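PDB 4O7W: phosphoribosylaminoimidazole-succinocarboxamide synthase from Pyrococcus horikoshii, which catalyses the ATP-driven joining of L-aspartate to the carboxylate of 5-amino-1-(5-phosphoribosyl)imidazole-4-carboxylate, giving SAICAR in de novo purine biosynthesis. Local coordinates for residues L88-R93 with P115-Y120; N94-S99 with E108-P113; I170-K175 with R198-K203. One frame throughout, in Å; residues are numbered along the deposited sequence.

Contact 1 (L88-R93 with P115-Y120). With TYD (thymidine-5'-diphosphate), chain B.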
loop_
_atom_site.group_PDB
_atom_site.type_symbol
_atom_site.label_atom_id
_atom_site.label_comp_id
_atom_site.label_asym_id
_atom_site.label_seq_id
_atom_site.Cartn_x
_atom_site.Cartn_y
_atom_site.Cartn_z
ATOM N N LEU A 88 -5.564 -12.787 -0.222
ATOM C CA LEU A 88 -5.199 -11.641 -1.049
ATOM C C LEU A 88 -6.178 -11.433 -2.182
ATOM O O LEU A 88 -6.791 -12.374 -2.686
ATOM C CB LEU A 88 -3.796 -11.803 -1.646
ATOM C CG LEU A 88 -2.559 -11.923 -0.722
ATOM C CD1 LEU A 88 -1.336 -12.322 -1.549
ATOM C CD2 LEU A 88 -2.301 -10.653 0.075
ATOM N N GLU A 89 -6.323 -10.173 -2.567
ATOM C CA GLU A 89 -6.878 -9.826 -3.853
ATOM C C GLU A 89 -5.745 -9.114 -4.577
ATOM O O GLU A 89 -5.198 -8.141 -4.057
ATOM C CB GLU A 89 -8.123 -8.964 -3.662
ATOM C CG GLU A 89 -9.319 -9.827 -3.237
ATOM C CD GLU A 89 -10.388 -9.066 -2.472
ATOM O OE1 GLU A 89 -11.445 -9.677 -2.177
ATOM O OE2 GLU A 89 -10.175 -7.868 -2.143
ATOM N N VAL A 90 -5.360 -9.649 -5.736
ATOM C CA VAL A 90 -4.204 -9.182 -6.502
ATOM C C VAL A 90 -4.696 -8.385 -7.692
ATOM O O VAL A 90 -5.298 -8.937 -8.609
ATOM C CB VAL A 90 -3.310 -10.353 -6.959
ATOM C CG1 VAL A 90 -2.074 -9.843 -7.715
ATOM C CG2 VAL A 90 -2.876 -11.181 -5.751
ATOM N N VAL A 91 -4.473 -7.078 -7.662
ATOM C CA VAL A 91 -5.030 -6.199 -8.678
ATOM C C VAL A 91 -3.937 -5.756 -9.676
ATOM O O VAL A 91 -2.867 -5.279 -9.276
ATOM C CB VAL A 91 -5.753 -4.987 -8.037
ATOM C CG1 VAL A 91 -6.232 -4.035 -9.111
ATOM C CG2 VAL A 91 -6.940 -5.450 -7.166
ATOM N N VAL A 92 -4.198 -5.953 -10.964
ATOM C CA VAL A 92 -3.305 -5.502 -12.030
ATOM C C VAL A 92 -4.010 -4.372 -12.794
ATOM O O VAL A 92 -5.196 -4.474 -13.083
ATOM C CB VAL A 92 -2.962 -6.659 -13.002
ATOM C CG1 VAL A 92 -1.943 -6.217 -14.037
ATOM C CG2 VAL A 92 -2.455 -7.878 -12.247
ATOM N N ARG A 93 -3.293 -3.283 -13.072
ATOM C CA ARG A 93 -3.895 -2.084 -13.661
ATOM C C ARG A 93 -3.065 -1.591 -14.869
ATOM O O ARG A 93 -1.854 -1.393 -14.752
ATOM C CB ARG A 93 -4.056 -0.984 -12.584
ATOM C CG ARG A 93 -4.292 -1.529 -11.159
ATOM C CD ARG A 93 -4.600 -0.457 -10.104
ATOM N NE ARG A 93 -5.929 0.099 -10.311
ATOM C CZ ARG A 93 -6.941 0.082 -9.447
ATOM N NH1 ARG A 93 -6.830 -0.422 -8.216
ATOM N NH2 ARG A 93 -8.092 0.594 -9.838
ATOM N N PRO A 115 2.367 -1.790 -16.280
ATOM C CA PRO A 115 1.281 -2.215 -15.393
ATOM C C PRO A 115 1.592 -2.007 -13.902
ATOM O O PRO A 115 2.752 -2.044 -13.488
ATOM C CB PRO A 115 1.105 -3.700 -15.732
ATOM C CG PRO A 115 1.809 -3.899 -17.054
ATOM C CD PRO A 115 2.929 -2.910 -17.057
ATOM N N ILE A 116 0.552 -1.723 -13.121
ATOM C CA ILE A 116 0.660 -1.638 -11.666
ATOM C C ILE A 116 0.068 -2.899 -11.035
ATOM O O ILE A 116 -0.989 -3.360 -11.441
ATOM C CB ILE A 116 -0.055 -0.371 -11.135
ATOM C CG1 ILE A 116 0.740 0.873 -11.538
ATOM C CG2 ILE A 116 -0.258 -0.441 -9.625
ATOM C CD1 ILE A 116 0.073 2.179 -11.169
ATOM N N VAL A 117 0.757 -3.467 -10.058
ATOM C CA VAL A 117 0.194 -4.582 -9.283
ATOM C C VAL A 117 -0.022 -4.074 -7.865
ATOM O O VAL A 117 0.880 -3.469 -7.277
ATOM C CB VAL A 117 1.127 -5.814 -9.241
ATOM C CG1 VAL A 117 0.431 -6.992 -8.559
ATOM C CG2 VAL A 117 1.583 -6.204 -10.640
ATOM N N GLU A 118 -1.213 -4.310 -7.331
ATOM C CA GLU A 118 -1.552 -3.924 -5.963
ATOM C C GLU A 118 -2.032 -5.162 -5.219
ATOM O O GLU A 118 -2.760 -6.005 -5.773
ATOM C CB GLU A 118 -2.632 -2.842 -5.936
ATOM C CG GLU A 118 -2.257 -1.533 -6.639
ATOM C CD GLU A 118 -3.432 -0.575 -6.776
ATOM O OE1 GLU A 118 -4.599 -1.010 -6.637
ATOM O OE2 GLU A 118 -3.200 0.622 -7.038
ATOM N N LEU A 119 -1.592 -5.284 -3.977
ATOM C CA LEU A 119 -2.023 -6.372 -3.114
ATOM C C LEU A 119 -2.985 -5.822 -2.077
ATOM O O LEU A 119 -2.677 -4.837 -1.426
ATOM C CB LEU A 119 -0.821 -6.965 -2.396
ATOM C CG LEU A 119 0.290 -7.485 -3.311
ATOM C CD1 LEU A 119 1.495 -7.842 -2.454
ATOM C CD2 LEU A 119 -0.200 -8.671 -4.132
ATOM N N TYR A 120 -4.139 -6.463 -1.938
ATOM C CA TYR A 120 -5.143 -6.095 -0.946
ATOM C C TYR A 120 -5.336 -7.280 -0.017
ATOM O O TYR A 120 -5.518 -8.408 -0.466
ATOM C CB TYR A 120 -6.472 -5.719 -1.606
ATOM C CG TYR A 120 -6.396 -4.422 -2.370
ATOM C CD1 TYR A 120 -6.625 -3.201 -1.732
ATOM C CD2 TYR A 120 -6.061 -4.416 -3.729
ATOM C CE1 TYR A 120 -6.539 -2.005 -2.427
ATOM C CE2 TYR A 120 -5.975 -3.231 -4.436
ATOM C CZ TYR A 120 -6.201 -2.031 -3.786
ATOM O OH TYR A 120 -6.101 -0.870 -4.507
HETATM P PA TYD B . -10.463 -0.869 -7.654
HETATM O O1A TYD B . -10.417 0.284 -8.609
HETATM O O2A TYD B . -9.257 -1.025 -6.751
HETATM O O3A TYD B . -11.727 -0.834 -6.665
HETATM P PB TYD B . -13.269 -0.471 -6.972
HETATM O O1B TYD B . -13.267 0.669 -7.965
HETATM O O2B TYD B . -13.839 -1.741 -7.569
HETATM O O3B TYD B . -13.808 -0.176 -5.603
HETATM O "O5'" TYD B . -10.709 -2.197 -8.499
HETATM C "C5'" TYD B . -9.738 -2.624 -9.439
HETATM C "C4'" TYD B . -10.245 -3.797 -10.282
HETATM O "O4'" TYD B . -10.181 -4.989 -9.500
HETATM C "C3'" TYD B . -11.693 -3.662 -10.764
HETATM O "O3'" TYD B . -11.782 -4.290 -12.038
HETATM C "C2'" TYD B . -12.509 -4.483 -9.792
HETATM C "C1'" TYD B . -11.501 -5.515 -9.293
HETATM N N1 TYD B . -11.658 -5.816 -7.866
HETATM C C2 TYD B . -12.634 -6.766 -7.436
HETATM O O2 TYD B . -13.356 -7.343 -8.268
HETATM N N3 TYD B . -12.772 -7.058 -6.134
HETATM C C4 TYD B . -11.977 -6.470 -5.213
HETATM O O4 TYD B . -12.096 -6.755 -4.011
HETATM C C5 TYD B . -10.930 -5.489 -5.622
HETATM C C5M TYD B . -10.017 -4.813 -4.615
HETATM C C6 TYD B . -10.833 -5.212 -6.981
#

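Contact 2 (N94-S99 with E108-P113). With TYD (thymidine-5'-diphosphate), chain B.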
loop_
_atom_site.group_PDB
_atom_site.type_symbol
_atom_site.label_atom_id
_atom_site.label_comp_id
_atom_site.label_asym_id
_atom_site.label_seq_id
_atom_site.Cartn_x
_atom_site.Cartn_y
_atom_site.Cartn_z
ATOM N N ASN A 94 -3.722 -1.433 -16.024
ATOM C CA ASN A 94 -3.100 -0.907 -17.256
ATOM C C ASN A 94 -3.484 0.542 -17.522
ATOM O O ASN A 94 -2.697 1.321 -18.079
ATOM C CB ASN A 94 -3.496 -1.759 -18.466
ATOM C CG ASN A 94 -3.167 -3.224 -18.270
ATOM O OD1 ASN A 94 -2.015 -3.573 -17.996
ATOM N ND2 ASN A 94 -4.178 -4.092 -18.378
ATOM N N VAL A 95 -4.714 0.884 -17.135
ATOM C CA VAL A 95 -5.292 2.192 -17.369
ATOM C C VAL A 95 -5.884 2.674 -16.040
ATOM O O VAL A 95 -6.491 1.879 -15.304
ATOM C CB VAL A 95 -6.381 2.097 -18.460
ATOM C CG1 VAL A 95 -7.204 3.376 -18.546
ATOM C CG2 VAL A 95 -5.742 1.768 -19.809
ATOM N N VAL A 96 -5.688 3.957 -15.735
ATOM C CA VAL A 96 -6.183 4.585 -14.499
ATOM C C VAL A 96 -7.715 4.594 -14.452
ATOM O O VAL A 96 -8.390 5.089 -15.379
ATOM C CB VAL A 96 -5.603 6.011 -14.326
ATOM C CG1 VAL A 96 -6.207 6.725 -13.120
ATOM C CG2 VAL A 96 -4.085 5.940 -14.193
ATOM N N ALA A 97 -8.245 4.005 -13.380
ATOM C CA ALA A 97 -9.681 3.943 -13.114
ATOM C C ALA A 97 -9.875 3.570 -11.649
ATOM O O ALA A 97 -8.919 3.176 -10.964
ATOM C CB ALA A 97 -10.351 2.909 -14.016
ATOM N N GLY A 98 -11.111 3.685 -11.177
ATOM C CA GLY A 98 -11.475 3.291 -9.827
ATOM C C GLY A 98 -10.614 3.927 -8.751
ATOM O O GLY A 98 -10.324 5.132 -8.796
ATOM N N SER A 99 -10.180 3.105 -7.800
ATOM C CA SER A 99 -9.463 3.581 -6.608
ATOM C C SER A 99 -8.079 4.156 -6.905
ATOM O O SER A 99 -7.549 4.922 -6.101
ATOM C CB SER A 99 -9.321 2.442 -5.581
ATOM O OG SER A 99 -8.323 1.531 -6.023
ATOM N N GLU A 108 -8.828 9.463 -14.944
ATOM C CA GLU A 108 -9.512 8.334 -15.537
ATOM C C GLU A 108 -9.110 8.213 -17.005
ATOM O O GLU A 108 -9.195 9.186 -17.747
ATOM C CB GLU A 108 -11.021 8.595 -15.448
ATOM C CG GLU A 108 -11.890 7.542 -16.112
ATOM C CD GLU A 108 -12.441 6.517 -15.131
ATOM O OE1 GLU A 108 -13.184 5.623 -15.574
ATOM O OE2 GLU A 108 -12.136 6.590 -13.920
ATOM N N GLY A 109 -8.668 7.029 -17.418
ATOM C CA GLY A 109 -8.314 6.802 -18.811
ATOM C C GLY A 109 -6.845 7.006 -19.104
ATOM O O GLY A 109 -6.374 6.668 -20.187
ATOM N N TYR A 110 -6.109 7.562 -18.149
ATOM C CA TYR A 110 -4.663 7.701 -18.302
ATOM C C TYR A 110 -4.021 6.335 -18.513
ATOM O O TYR A 110 -4.253 5.389 -17.754
ATOM C CB TYR A 110 -4.071 8.415 -17.091
ATOM C CG TYR A 110 -2.591 8.743 -17.156
ATOM C CD1 TYR A 110 -2.144 10.067 -17.390
ATOM C CD2 TYR A 110 -1.634 7.747 -16.930
ATOM C CE1 TYR A 110 -0.789 10.363 -17.413
ATOM C CE2 TYR A 110 -0.286 8.039 -16.940
ATOM C CZ TYR A 110 0.131 9.336 -17.187
ATOM O OH TYR A 110 1.477 9.557 -17.201
ATOM N N GLU A 111 -3.220 6.247 -19.567
ATOM C CA GLU A 111 -2.530 5.036 -19.902
ATOM C C GLU A 111 -1.225 4.924 -19.117
ATOM O O GLU A 111 -0.337 5.748 -19.280
ATOM C CB GLU A 111 -2.223 5.045 -21.383
ATOM C CG GLU A 111 -1.335 3.903 -21.823
ATOM C CD GLU A 111 -2.109 2.952 -22.679
ATOM O OE1 GLU A 111 -3.152 2.443 -22.192
ATOM O OE2 GLU A 111 -1.694 2.760 -23.846
ATOM N N LEU A 112 -1.106 3.902 -18.273
ATOM C CA LEU A 112 0.087 3.752 -17.442
ATOM C C LEU A 112 1.314 3.345 -18.273
ATOM O O LEU A 112 1.165 2.600 -19.232
ATOM C CB LEU A 112 -0.166 2.749 -16.305
ATOM C CG LEU A 112 -1.258 3.174 -15.318
ATOM C CD1 LEU A 112 -1.771 1.974 -14.523
ATOM C CD2 LEU A 112 -0.743 4.274 -14.393
ATOM N N PRO A 113 2.520 3.846 -17.907
ATOM C CA PRO A 113 3.732 3.516 -18.678
ATOM C C PRO A 113 4.086 2.037 -18.572
ATOM O O PRO A 113 4.727 1.488 -19.469
ATOM C CB PRO A 113 4.830 4.392 -18.040
ATOM C CG PRO A 113 4.307 4.785 -16.684
ATOM C CD PRO A 113 2.797 4.767 -16.780
HETATM P PA TYD B . -10.463 -0.869 -7.654
HETATM O O1A TYD B . -10.417 0.284 -8.609
HETATM O O2A TYD B . -9.257 -1.025 -6.751
HETATM O O3A TYD B . -11.727 -0.834 -6.665
HETATM P PB TYD B . -13.269 -0.471 -6.972
HETATM O O1B TYD B . -13.267 0.669 -7.965
HETATM O O2B TYD B . -13.839 -1.741 -7.569
HETATM O O3B TYD B . -13.808 -0.176 -5.603
HETATM O "O5'" TYD B . -10.709 -2.197 -8.499
HETATM C "C5'" TYD B . -9.738 -2.624 -9.439
HETATM C "C4'" TYD B . -10.245 -3.797 -10.282
HETATM O "O4'" TYD B . -10.181 -4.989 -9.500
HETATM C "C3'" TYD B . -11.693 -3.662 -10.764
HETATM O "O3'" TYD B . -11.782 -4.290 -12.038
HETATM C "C2'" TYD B . -12.509 -4.483 -9.792
HETATM C "C1'" TYD B . -11.501 -5.515 -9.293
HETATM N N1 TYD B . -11.658 -5.816 -7.866
HETATM C C2 TYD B . -12.634 -6.766 -7.436
HETATM O O2 TYD B . -13.356 -7.343 -8.268
HETATM N N3 TYD B . -12.772 -7.058 -6.134
HETATM C C4 TYD B . -11.977 -6.470 -5.213
HETATM O O4 TYD B . -12.096 -6.755 -4.011
HETATM C C5 TYD B . -10.930 -5.489 -5.622
HETATM C C5M TYD B . -10.017 -4.813 -4.615
HETATM C C6 TYD B . -10.833 -5.212 -6.981
#

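Contact 3 (I170-K175 with R198-K203). With TYD (thymidine-5'-diphosphate), chain B.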
loop_
_atom_site.group_PDB
_atom_site.type_symbol
_atom_site.label_atom_id
_atom_site.label_comp_id
_atom_site.label_asym_id
_atom_site.label_seq_id
_atom_site.Cartn_x
_atom_site.Cartn_y
_atom_site.Cartn_z
ATOM N N ILE A 170 -10.466 -3.060 -24.335
ATOM C CA ILE A 170 -9.365 -2.628 -23.502
ATOM C C ILE A 170 -9.529 -3.201 -22.105
ATOM O O ILE A 170 -10.554 -2.993 -21.440
ATOM C CB ILE A 170 -9.279 -1.094 -23.422
ATOM C CG1 ILE A 170 -9.113 -0.501 -24.838
ATOM C CG2 ILE A 170 -8.117 -0.687 -22.529
ATOM C CD1 ILE A 170 -9.415 0.990 -24.911
ATOM N N LEU A 171 -8.520 -3.943 -21.674
ATOM C CA LEU A 171 -8.475 -4.449 -20.315
ATOM C C LEU A 171 -7.882 -3.352 -19.442
ATOM O O LEU A 171 -6.671 -3.124 -19.440
ATOM C CB LEU A 171 -7.658 -5.736 -20.240
ATOM C CG LEU A 171 -7.460 -6.374 -18.856
ATOM C CD1 LEU A 171 -8.778 -6.864 -18.256
ATOM C CD2 LEU A 171 -6.450 -7.509 -18.974
ATOM N N VAL A 172 -8.752 -2.665 -18.716
ATOM C CA VAL A 172 -8.362 -1.503 -17.939
ATOM C C VAL A 172 -7.625 -1.930 -16.656
ATOM O O VAL A 172 -6.534 -1.439 -16.368
ATOM C CB VAL A 172 -9.604 -0.640 -17.631
ATOM C CG1 VAL A 172 -9.339 0.363 -16.509
ATOM C CG2 VAL A 172 -10.084 0.044 -18.907
ATOM N N ASP A 173 -8.237 -2.853 -15.910
ATOM C CA ASP A 173 -7.651 -3.437 -14.701
ATOM C C ASP A 173 -8.461 -4.673 -14.360
ATOM O O ASP A 173 -9.470 -4.936 -15.016
ATOM C CB ASP A 173 -7.649 -2.443 -13.526
ATOM C CG ASP A 173 -9.042 -1.936 -13.173
ATOM O OD1 ASP A 173 -10.022 -2.668 -13.364
ATOM O OD2 ASP A 173 -9.153 -0.801 -12.679
ATOM N N PHE A 174 -8.019 -5.427 -13.353
ATOM C CA PHE A 174 -8.723 -6.643 -12.934
ATOM C C PHE A 174 -8.138 -7.181 -11.641
ATOM O O PHE A 174 -7.025 -6.810 -11.247
ATOM C CB PHE A 174 -8.673 -7.737 -14.027
ATOM C CG PHE A 174 -7.275 -8.208 -14.375
ATOM C CD1 PHE A 174 -6.760 -9.374 -13.813
ATOM C CD2 PHE A 174 -6.495 -7.507 -15.284
ATOM C CE1 PHE A 174 -5.490 -9.835 -14.135
ATOM C CE2 PHE A 174 -5.210 -7.956 -15.614
ATOM C CZ PHE A 174 -4.703 -9.117 -15.031
ATOM N N LYS A 175 -8.884 -8.079 -11.007
ATOM C CA LYS A 175 -8.486 -8.655 -9.734
ATOM C C LYS A 175 -8.396 -10.180 -9.863
ATOM O O LYS A 175 -9.280 -10.815 -10.438
ATOM C CB LYS A 175 -9.488 -8.267 -8.641
ATOM C CG LYS A 175 -9.152 -8.795 -7.237
ATOM C CD LYS A 175 -9.769 -10.167 -6.962
ATOM C CE LYS A 175 -11.300 -10.087 -6.781
ATOM N NZ LYS A 175 -11.925 -11.452 -6.876
ATOM N N ARG A 198 -12.171 -4.553 -15.384
ATOM C CA ARG A 198 -12.688 -3.442 -16.196
ATOM C C ARG A 198 -12.396 -3.690 -17.665
ATOM O O ARG A 198 -11.232 -3.897 -18.065
ATOM C CB ARG A 198 -12.161 -2.077 -15.738
ATOM C CG ARG A 198 -12.824 -1.571 -14.463
ATOM C CD ARG A 198 -12.463 -0.137 -14.095
ATOM N NE ARG A 198 -13.250 0.301 -12.931
ATOM C CZ ARG A 198 -12.831 0.279 -11.664
ATOM N NH1 ARG A 198 -11.596 -0.107 -11.335
ATOM N NH2 ARG A 198 -13.652 0.675 -10.706
ATOM N N PHE A 199 -13.474 -3.705 -18.445
ATOM C CA PHE A 199 -13.443 -3.858 -19.893
ATOM C C PHE A 199 -14.044 -2.611 -20.530
ATOM O O PHE A 199 -15.222 -2.307 -20.303
ATOM C CB PHE A 199 -14.302 -5.051 -20.334
ATOM C CG PHE A 199 -13.892 -6.385 -19.757
ATOM C CD1 PHE A 199 -12.567 -6.828 -19.816
ATOM C CD2 PHE A 199 -14.857 -7.236 -19.209
ATOM C CE1 PHE A 199 -12.214 -8.073 -19.305
ATOM C CE2 PHE A 199 -14.508 -8.484 -18.703
ATOM C CZ PHE A 199 -13.189 -8.910 -18.751
ATOM N N TRP A 200 -13.254 -1.900 -21.333
ATOM C CA TRP A 200 -13.763 -0.768 -22.123
ATOM C C TRP A 200 -13.757 -1.068 -23.593
ATOM O O TRP A 200 -12.781 -1.625 -24.115
ATOM C CB TRP A 200 -12.914 0.477 -21.922
ATOM C CG TRP A 200 -12.998 1.116 -20.568
ATOM C CD1 TRP A 200 -13.828 0.765 -19.493
ATOM C CD2 TRP A 200 -12.257 2.298 -20.113
ATOM N NE1 TRP A 200 -13.622 1.604 -18.428
ATOM C CE2 TRP A 200 -12.691 2.551 -18.734
ATOM C CE3 TRP A 200 -11.288 3.126 -20.679
ATOM C CZ2 TRP A 200 -12.168 3.596 -17.976
ATOM C CZ3 TRP A 200 -10.772 4.179 -19.910
ATOM C CH2 TRP A 200 -11.198 4.402 -18.586
ATOM N N ASP A 201 -14.815 -0.666 -24.292
ATOM C CA ASP A 201 -14.800 -0.729 -25.751
ATOM C C ASP A 201 -13.657 0.140 -26.277
ATOM O O ASP A 201 -13.529 1.295 -25.864
ATOM C CB ASP A 201 -16.103 -0.230 -26.360
ATOM C CG ASP A 201 -16.028 -0.186 -27.873
ATOM O OD1 ASP A 201 -16.194 -1.247 -28.492
ATOM O OD2 ASP A 201 -15.743 0.893 -28.435
ATOM N N ALA A 202 -12.842 -0.413 -27.180
ATOM C CA ALA A 202 -11.671 0.310 -27.714
ATOM C C ALA A 202 -12.042 1.609 -28.443
ATOM O O ALA A 202 -11.371 2.629 -28.277
ATOM C CB ALA A 202 -10.816 -0.590 -28.602
ATOM N N LYS A 203 -13.117 1.573 -29.224
ATOM C CA LYS A 203 -13.542 2.746 -29.995
ATOM C C LYS A 203 -14.191 3.831 -29.124
ATOM O O LYS A 203 -13.773 4.987 -29.163
ATOM C CB LYS A 203 -14.467 2.329 -31.151
ATOM C CG LYS A 203 -14.913 3.479 -32.041
HETATM P PA TYD B . -10.463 -0.869 -7.654
HETATM O O1A TYD B . -10.417 0.284 -8.609
HETATM O O2A TYD B . -9.257 -1.025 -6.751
HETATM O O3A TYD B . -11.727 -0.834 -6.665
HETATM P PB TYD B . -13.269 -0.471 -6.972
HETATM O O1B TYD B . -13.267 0.669 -7.965
HETATM O O2B TYD B . -13.839 -1.741 -7.569
HETATM O O3B TYD B . -13.808 -0.176 -5.603
HETATM O "O5'" TYD B . -10.709 -2.197 -8.499
HETATM C "C5'" TYD B . -9.738 -2.624 -9.439
HETATM C "C4'" TYD B . -10.245 -3.797 -10.282
HETATM O "O4'" TYD B . -10.181 -4.989 -9.500
HETATM C "C3'" TYD B . -11.693 -3.662 -10.764
HETATM O "O3'" TYD B . -11.782 -4.290 -12.038
HETATM C "C2'" TYD B . -12.509 -4.483 -9.792
HETATM C "C1'" TYD B . -11.501 -5.515 -9.293
HETATM N N1 TYD B . -11.658 -5.816 -7.866
HETATM C C2 TYD B . -12.634 -6.766 -7.436
HETATM O O2 TYD B . -13.356 -7.343 -8.268
HETATM N N3 TYD B . -12.772 -7.058 -6.134
HETATM C C4 TYD B . -11.977 -6.470 -5.213
HETATM O O4 TYD B . -12.096 -6.755 -4.011
HETATM C C5 TYD B . -10.930 -5.489 -5.622
HETATM C C5M TYD B . -10.017 -4.813 -4.615
HETATM C C6 TYD B . -10.833 -5.212 -6.981
#

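Contact 1 (L88-R93 with P115-Y120)
Glu118 OE1 is gripped from opposite faces of its carboxylate by two donors. Arg93 NH1 forms a salt bridge to Glu118 OE1 at 2.8 Å, meeting it on the syn side but 33° out of the plane. Tyr120 OH donates to Glu118 OE1 at 2.6 Å. Arg93 reaches this place because its chain bends at chi3 (71°), which turns the guanidinium toward the ligand. Arg93 NH1 also bonds the alpha-phosphate oxygen O2A of the thymidine diphosphate at 2.9 Å, and its NH2 bonds O1A. Strands 88-93 and 115-120 form an antiparallel pair in the six-stranded sheet, with Glu89-Tyr120, Val91-Glu118 and Arg93-Ile116 as hydrogen-bonded pairs whose side chains share the ligand face. A lysine for Arg93 would probably cost the alpha phosphate one of this residue's two N-H donors and Glu118 OE1 its planar N-H partner opposite the Tyr120 hydroxyl. Tyr120 offers a ring face to the thymine methyl C5M, while Val91 CG2 comes within 3.6 Å of its CE2. On the other face of the sheet, Val90 CG1 touches Val117 CG1 at 3.9 Å, and Val117 packs against Leu154 of helix 143-165.

Contact 2 (N94-S99 with E108-P113)
The backbones of 94-99 and 108-113 run roughly antiparallel, their end-to-end directions 152° apart, and three hydrogen bonds join them. Leu112 N donates to Asn94 O, Val96 N to Tyr110 O and Gly109 N to Val96 O, at lengths from 2.8 to 3.0 Å. Val95 faces Glu111 as a non-hydrogen-bonded pair, in a short antiparallel pairing within the connection between strands 84-93 and 111-121. Val96 carries most of the apolar contact: its CG2, anti to the carbonyl carbon, lies 3.7 Å from Leu112 CD2 and 3.8 Å from Tyr110 CB, with the Val96 and Leu112 side chains crossing at about a right angle. Val95 CG1 rests on the CA of Gly109 at 3.6 Å. Leu112 also lays its CB and CG against Asn94 O, and it packs on Val138 of the second subunit as well. The carboxylate of Glu108 turns back beside Ala97 and is paired with Lys101. Beyond the paired part, Ser99 holds the alpha phosphate of the thymidine diphosphate twice, N to O1A at 2.9 Å and OG to O2A at 2.8 Å. Gly98, at positive phi, brings its CA close to O1A, where a CB would collide with that oxygen. The pairing is likely to hold the start of the phosphate-binding loop in place, and the loop's uncharged backbone and hydroxyl donors complement the arginines on the phosphate.

Contact 3 (I170-K175 with R198-K203)
A beta bulge interrupts the pairing of 170-175 with 198-201: Val172 and Asp173 together stand opposite the single residue Arg198. Val172 has near-helical backbone angles (phi -76°, psi -51°), and its N donates to Arg198 O at 2.8 Å, while Arg198 N donates to Asp173 O. Both donors are tilted well away from the carbonyl planes, whereas the regular hydrogen-bonded pair Ile170-Trp200 next to them keeps its two bonds in plane. The extra residue puts the Val172 side chain against the partner strand. Its CG2 sits over the face of the Trp200 indole, 3.5 Å from the centroid of the five-membered ring, a CH-pi contact, and its CB touches Arg198 CB. On the opposite face of the sheet Leu171 CD1 meets Phe199 CE1 at 3.8 Å, the two side chains lying side by side and packing on helix 143-165, Leu171 on Leu160 and Phe199 on Leu164.

Asp173 and Arg198 carry the polar end. With CG between the backbone N and the carbonyl carbon (chi1 58°), the Asp173 carboxylate divides its oxygens: OD2 takes Arg198 NH1 through its syn lone pair at 2.9 Å, and OD1 accepts the ligand hydroxyl O3' at 2.7 Å. The Arg198 chain is extended from CG to NE, which carries the guanidinium out to the diphosphate, where NH1 bonds O1A at 3.0 Å and NH2 bonds O1B at 2.8 Å. Its NE is held by Asp211. Lys175 CB lies over one face of the thymine, 3.4 Å from N1 of the ligand, and Lys175 NZ pairs with Glu177. Carboxylates at NE and NH1 are likely to fix the rotation of the Arg198 guanidinium. Asp173 thus binds the sugar hydroxyl and probably also positions the arginine that bonds both phosphates.

In the fold
Contacts 1 and 3 are buried strand pairings in one six-stranded antiparallel sheet, and their neighbouring strands 84-93 and 169-180 are themselves joined, as by Val92 N to Phe174 O. Contact 2 lies farther out, its centre about 17 Å from the centre of the chain, nested within the connection closed by contact 1 and tied to contact 3 through Asn94. It is largely backbone and apolar, with exposed glutamates at its margin, whereas contacts 1 and 3 each place an arginine-carboxylate pair on the ligand face. Contacts 1 and 2 also touch the second subunit. All three meet at the thymidine diphosphate, which probably marks the site of the phosphoribosyl-aminoimidazole carboxylate substrate.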